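Local coordinates for sensor protein (Pseudomonas syringae pv. tomato, PDB 2R8R), which probably uses ATP to phosphorylate a protein histidine in two-component signalling as the sensor kinase KdpD, here its N-terminal P-loop NTPase-like region, at residues A[65-77]-A[95-109]. Sequence-based numbering, arbitrary orientation.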
loop_
_atom_site.group_PDB
_atom_site.type_symbol
_atom_site.label_atom_id
_atom_site.label_comp_id
_atom_site.label_asym_id
_atom_site.label_seq_id
_atom_site.Cartn_x
_atom_site.Cartn_y
_atom_site.Cartn_z
ATOM N N THR A 65 16.288 11.208 -0.706
ATOM C CA THR A 65 17.574 11.135 -0.030
ATOM C C THR A 65 18.498 10.156 -0.761
ATOM O O THR A 65 18.066 9.443 -1.666
ATOM C CB THR A 65 17.449 10.755 1.461
ATOM O OG1 THR A 65 16.700 9.542 1.618
ATOM C CG2 THR A 65 16.792 11.891 2.236
ATOM N N GLU A 66 19.780 10.198 -0.408
ATOM C CA GLU A 66 20.765 9.199 -0.820
ATOM C C GLU A 66 21.151 8.380 0.406
ATOM O O GLU A 66 21.409 8.946 1.471
ATOM C CB GLU A 66 22.013 9.872 -1.400
ATOM C CG GLU A 66 21.745 10.732 -2.626
ATOM C CD GLU A 66 21.280 9.910 -3.835
ATOM O OE1 GLU A 66 21.913 8.852 -4.137
ATOM O OE2 GLU A 66 20.299 10.347 -4.488
ATOM N N TYR A 67 21.161 7.059 0.247
ATOM C CA TYR A 67 21.490 6.122 1.319
ATOM C C TYR A 67 22.100 4.844 0.737
ATOM O O TYR A 67 21.407 4.072 0.105
ATOM C CB TYR A 67 20.241 5.763 2.128
ATOM C CG TYR A 67 20.504 4.828 3.307
ATOM C CD1 TYR A 67 21.202 5.255 4.436
ATOM C CD2 TYR A 67 20.059 3.525 3.282
ATOM C CE1 TYR A 67 21.456 4.374 5.506
ATOM C CE2 TYR A 67 20.296 2.648 4.331
ATOM C CZ TYR A 67 20.984 3.071 5.434
ATOM O OH TYR A 67 21.153 2.172 6.462
ATOM N N ARG A 68 23.396 4.637 0.951
ATOM C CA ARG A 68 24.123 3.462 0.421
ATOM C C ARG A 68 24.054 3.339 -1.100
ATOM O O ARG A 68 23.795 2.267 -1.646
ATOM C CB ARG A 68 23.657 2.187 1.133
ATOM C CG ARG A 68 23.835 2.327 2.610
ATOM C CD ARG A 68 23.266 1.225 3.425
ATOM N NE ARG A 68 23.940 1.240 4.728
ATOM C CZ ARG A 68 23.765 0.334 5.684
ATOM N NH1 ARG A 68 24.464 0.399 6.808
ATOM N NH2 ARG A 68 22.893 -0.639 5.521
ATOM N N GLY A 69 24.294 4.454 -1.784
ATOM C CA GLY A 69 24.212 4.482 -3.245
ATOM C C GLY A 69 22.808 4.655 -3.788
ATOM O O GLY A 69 22.633 5.138 -4.911
HETATM N N MSE A 70 21.802 4.296 -2.983
HETATM C CA MSE A 70 20.404 4.265 -3.413
HETATM C C MSE A 70 19.759 5.624 -3.200
HETATM O O MSE A 70 19.995 6.284 -2.183
HETATM C CB MSE A 70 19.608 3.208 -2.637
HETATM C CG MSE A 70 20.273 1.828 -2.477
HETATM SE SE MSE A 70 19.258 0.637 -1.250
HETATM C CE MSE A 70 19.983 1.208 0.477
ATOM N N THR A 71 18.944 6.027 -4.180
ATOM C CA THR A 71 18.047 7.168 -4.052
ATOM C C THR A 71 16.746 6.666 -3.455
ATOM O O THR A 71 16.025 5.914 -4.100
ATOM C CB THR A 71 17.775 7.826 -5.417
ATOM O OG1 THR A 71 19.003 8.336 -5.950
ATOM C CG2 THR A 71 16.765 8.973 -5.285
ATOM N N LEU A 72 16.492 7.068 -2.208
ATOM C CA LEU A 72 15.284 6.750 -1.458
ATOM C C LEU A 72 14.283 7.901 -1.608
ATOM O O LEU A 72 14.691 9.037 -1.672
ATOM C CB LEU A 72 15.630 6.537 0.023
ATOM C CG LEU A 72 16.605 5.388 0.371
ATOM C CD1 LEU A 72 16.686 5.110 1.873
ATOM C CD2 LEU A 72 16.202 4.126 -0.386
ATOM N N GLU A 73 12.987 7.578 -1.724
ATOM C CA GLU A 73 11.888 8.555 -1.863
ATOM C C GLU A 73 10.928 8.360 -0.698
ATOM O O GLU A 73 10.591 7.231 -0.355
ATOM C CB GLU A 73 11.109 8.348 -3.163
ATOM C CG GLU A 73 11.920 8.390 -4.451
ATOM C CD GLU A 73 11.146 7.811 -5.614
ATOM O OE1 GLU A 73 10.467 6.769 -5.432
ATOM O OE2 GLU A 73 11.176 8.403 -6.724
ATOM N N GLU A 74 10.522 9.452 -0.059
ATOM C CA GLU A 74 9.473 9.412 0.939
ATOM C C GLU A 74 8.449 10.478 0.634
ATOM O O GLU A 74 8.753 11.504 0.033
ATOM C CB GLU A 74 10.001 9.744 2.350
ATOM C CG GLU A 74 10.506 8.628 3.213
ATOM C CD GLU A 74 9.782 7.343 3.058
ATOM O OE1 GLU A 74 8.539 7.373 2.980
ATOM O OE2 GLU A 74 10.463 6.300 3.053
HETATM N N MSE A 75 7.241 10.214 1.110
HETATM C CA MSE A 75 6.205 11.182 1.216
HETATM C C MSE A 75 6.708 12.415 1.996
HETATM O O MSE A 75 7.410 12.297 3.042
HETATM C CB MSE A 75 5.055 10.542 1.945
HETATM C CG MSE A 75 3.888 11.388 2.105
HETATM SE SE MSE A 75 2.567 10.520 3.230
HETATM C CE MSE A 75 3.561 10.317 4.810
ATOM N N ASP A 76 6.372 13.584 1.454
ATOM C CA ASP A 76 6.695 14.832 2.088
ATOM C C ASP A 76 5.616 15.188 3.100
ATOM O O ASP A 76 4.760 16.012 2.856
ATOM C CB ASP A 76 6.871 15.917 1.046
ATOM C CG ASP A 76 7.468 17.169 1.610
ATOM O OD1 ASP A 76 7.673 17.269 2.835
ATOM O OD2 ASP A 76 7.766 18.057 0.808
ATOM N N LEU A 77 5.706 14.562 4.261
ATOM C CA LEU A 77 4.733 14.683 5.328
ATOM C C LEU A 77 4.525 16.144 5.773
ATOM O O LEU A 77 3.388 16.606 5.946
ATOM C CB LEU A 77 5.210 13.832 6.510
ATOM C CG LEU A 77 4.345 13.742 7.778
ATOM C CD1 LEU A 77 2.923 13.218 7.458
ATOM C CD2 LEU A 77 5.072 12.855 8.847
ATOM N N HIS A 95 5.173 0.170 5.028
ATOM C CA HIS A 95 6.475 0.738 4.719
ATOM C C HIS A 95 7.275 1.249 5.917
ATOM O O HIS A 95 6.772 1.984 6.795
ATOM C CB HIS A 95 6.262 1.858 3.714
ATOM C CG HIS A 95 7.510 2.510 3.204
ATOM N ND1 HIS A 95 8.271 1.977 2.183
ATOM C CD2 HIS A 95 8.055 3.713 3.483
ATOM C CE1 HIS A 95 9.256 2.811 1.890
ATOM N NE2 HIS A 95 9.149 3.865 2.673
ATOM N N THR A 96 8.540 0.862 5.935
ATOM C CA THR A 96 9.523 1.383 6.881
ATOM C C THR A 96 10.221 2.542 6.186
ATOM O O THR A 96 10.771 2.361 5.106
ATOM C CB THR A 96 10.523 0.271 7.294
ATOM O OG1 THR A 96 9.819 -0.701 8.076
ATOM C CG2 THR A 96 11.695 0.815 8.137
ATOM N N ASN A 97 10.146 3.736 6.777
ATOM C CA ASN A 97 10.624 4.957 6.139
ATOM C C ASN A 97 12.151 5.023 5.989
ATOM O O ASN A 97 12.876 4.386 6.711
ATOM C CB ASN A 97 10.159 6.204 6.918
ATOM C CG ASN A 97 8.655 6.404 6.892
ATOM O OD1 ASN A 97 7.963 5.894 6.021
ATOM N ND2 ASN A 97 8.146 7.160 7.856
ATOM N N ALA A 98 12.583 5.850 5.047
ATOM C CA ALA A 98 13.961 6.117 4.718
ATOM C C ALA A 98 14.646 6.678 5.931
ATOM O O ALA A 98 14.027 7.460 6.665
ATOM C CB ALA A 98 14.022 7.155 3.529
ATOM N N PRO A 99 15.931 6.304 6.151
ATOM C CA PRO A 99 16.661 6.839 7.306
ATOM C C PRO A 99 16.619 8.369 7.390
ATOM O O PRO A 99 16.670 9.046 6.371
ATOM C CB PRO A 99 18.112 6.333 7.072
ATOM C CG PRO A 99 17.945 5.086 6.243
ATOM C CD PRO A 99 16.790 5.419 5.326
ATOM N N GLY A 100 16.524 8.901 8.610
ATOM C CA GLY A 100 16.429 10.347 8.810
ATOM C C GLY A 100 15.001 10.876 8.826
ATOM O O GLY A 100 14.783 12.083 8.956
ATOM N N SER A 101 14.022 9.979 8.688
ATOM C CA SER A 101 12.627 10.364 8.684
ATOM C C SER A 101 12.221 10.577 10.122
ATOM O O SER A 101 12.716 9.912 11.018
ATOM C CB SER A 101 11.776 9.270 8.049
ATOM O OG SER A 101 12.059 9.155 6.673
ATOM N N ARG A 102 11.317 11.515 10.344
ATOM C CA ARG A 102 10.791 11.791 11.670
ATOM C C ARG A 102 10.241 10.554 12.353
ATOM O O ARG A 102 10.459 10.389 13.539
ATOM C CB ARG A 102 9.720 12.846 11.563
ATOM C CG ARG A 102 9.163 13.329 12.851
ATOM C CD ARG A 102 8.012 14.285 12.534
ATOM N NE ARG A 102 7.501 14.865 13.752
ATOM C CZ ARG A 102 7.960 15.983 14.330
ATOM N NH1 ARG A 102 7.392 16.412 15.442
ATOM N NH2 ARG A 102 8.978 16.666 13.816
ATOM N N HIS A 103 9.524 9.711 11.612
ATOM C CA HIS A 103 8.979 8.469 12.114
ATOM C C HIS A 103 9.680 7.262 11.488
ATOM O O HIS A 103 10.169 7.304 10.348
ATOM C CB HIS A 103 7.509 8.357 11.760
ATOM C CG HIS A 103 6.687 9.521 12.211
ATOM N ND1 HIS A 103 5.832 10.195 11.369
ATOM C CD2 HIS A 103 6.644 10.169 13.394
ATOM C CE1 HIS A 103 5.248 11.163 12.041
ATOM N NE2 HIS A 103 5.745 11.184 13.264
ATOM N N THR A 104 9.710 6.186 12.256
ATOM C CA THR A 104 10.199 4.885 11.814
ATOM C C THR A 104 9.366 4.314 10.664
ATOM O O THR A 104 9.912 3.804 9.670
ATOM C CB THR A 104 10.208 3.917 13.019
ATOM O OG1 THR A 104 11.099 4.449 14.019
ATOM C CG2 THR A 104 10.695 2.487 12.622
ATOM N N LYS A 105 8.045 4.432 10.796
ATOM C CA LYS A 105 7.102 3.739 9.953
ATOM C C LYS A 105 6.184 4.718 9.257
ATOM O O LYS A 105 5.778 5.738 9.822
ATOM C CB LYS A 105 6.253 2.780 10.798
ATOM C CG LYS A 105 6.976 1.613 11.442
ATOM C CD LYS A 105 7.666 0.610 10.502
ATOM C CE LYS A 105 6.677 -0.277 9.744
ATOM N NZ LYS A 105 7.228 -1.494 8.994
ATOM N N ARG A 106 5.805 4.384 8.032
ATOM C CA ARG A 106 4.822 5.173 7.287
ATOM C C ARG A 106 3.428 5.176 7.916
ATOM O O ARG A 106 2.740 6.148 7.778
ATOM C CB ARG A 106 4.759 4.702 5.859
ATOM C CG ARG A 106 3.814 5.477 4.971
ATOM C CD ARG A 106 3.962 4.983 3.534
ATOM N NE ARG A 106 5.185 5.495 2.928
ATOM C CZ ARG A 106 5.627 5.141 1.727
ATOM N NH1 ARG A 106 4.944 4.256 0.988
ATOM N NH2 ARG A 106 6.758 5.687 1.252
ATOM N N TRP A 107 3.030 4.108 8.622
ATOM C CA TRP A 107 1.773 4.112 9.356
ATOM C C TRP A 107 1.706 5.252 10.378
ATOM O O TRP A 107 0.655 5.834 10.541
ATOM C CB TRP A 107 1.409 2.751 9.969
ATOM C CG TRP A 107 2.232 2.217 11.133
ATOM C CD1 TRP A 107 3.156 1.218 11.076
ATOM C CD2 TRP A 107 2.139 2.596 12.520
ATOM N NE1 TRP A 107 3.657 0.960 12.334
ATOM C CE2 TRP A 107 3.071 1.804 13.234
ATOM C CE3 TRP A 107 1.369 3.532 13.226
ATOM C CZ2 TRP A 107 3.256 1.924 14.616
ATOM C CZ3 TRP A 107 1.554 3.652 14.596
ATOM C CH2 TRP A 107 2.491 2.858 15.272
ATOM N N GLN A 108 2.833 5.605 10.997
ATOM C CA GLN A 108 2.896 6.775 11.889
ATOM C C GLN A 108 2.715 8.092 11.164
ATOM O O GLN A 108 2.109 9.003 11.701
ATOM C CB GLN A 108 4.227 6.829 12.631
ATOM C CG GLN A 108 4.446 5.719 13.571
ATOM C CD GLN A 108 5.864 5.716 14.103
ATOM O OE1 GLN A 108 6.670 4.929 13.650
ATOM N NE2 GLN A 108 6.183 6.640 15.045
ATOM N N ASP A 109 3.287 8.214 9.973
ATOM C CA ASP A 109 3.026 9.343 9.096
ATOM C C ASP A 109 1.524 9.520 8.859
ATOM O O ASP A 109 0.979 10.610 8.944
ATOM C CB ASP A 109 3.675 9.141 7.720
ATOM C CG ASP A 109 5.221 9.161 7.738
ATOM O OD1 ASP A 109 5.869 9.414 8.800
ATOM O OD2 ASP A 109 5.769 8.936 6.636
HETATM O O HOH W 1 17.574 8.579 3.699
HETATM O O HOH W 2 8.458 5.609 -1.175
HETATM O O HOH W 3 6.175 8.042 3.997
HETATM O O HOH W 4 7.421 10.673 5.334
#
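Glu74, at the end of strand 70-74, meets His95 and Ala98 of the facing loop and Arg106 at the start of helix 106-115. Its first torsion sets CG anti to the carbonyl carbon, against Ala98 CB and Ser101 OG, each 3.8 Å away; a bend at chi2 then directs the carboxylate, which divides its work. Glu74 OE2 accepts from two donors: it offers its syn lone pair to the N-H of His95 NE2 (2.8 Å) and lies in the imidazole plane, whereas the Ala98 amide N comes from above the carboxylate plane at 2.9 Å. Arg106 NH2 gives Glu74 OE1 a nearly straight hydrogen bond, part of a salt bridge (3.0 Å, 168° at the hydrogen), the two flat groups being turned 65° apart. A water that accepts from Arg106 NE lies between OE1 and Asp109 OD2 and can donate to them. With three protein donors around it, this buried carboxylate is probably ionised. Arg106 NH2 also lies over one face of the His95 ring, offset toward its rim, and its NH1 turns to the carbonyl of Asp91.

Strands 63-67 and 70-74 form a two-stranded antiparallel hairpin, closed by a type I' turn from Tyr67 to Met70 and separate from the five-stranded parallel sheet of the P-loop NTPase-like domain; the contact joins it to the loop leading into helix 106-115.

Toward the hairpin's turn, Pro99 CG sits over the Tyr67 ring, 3.5 Å from the centroid and 7° off its normal, a CH-pi contact. Pro99 CD meets Leu72 CD1 tightly. At the far end, Leu77 CD2 touches His103 CE1 at 3.6 Å, beside the Asp109 carboxylate that accepts from His103 ND1 through its anti lone pair.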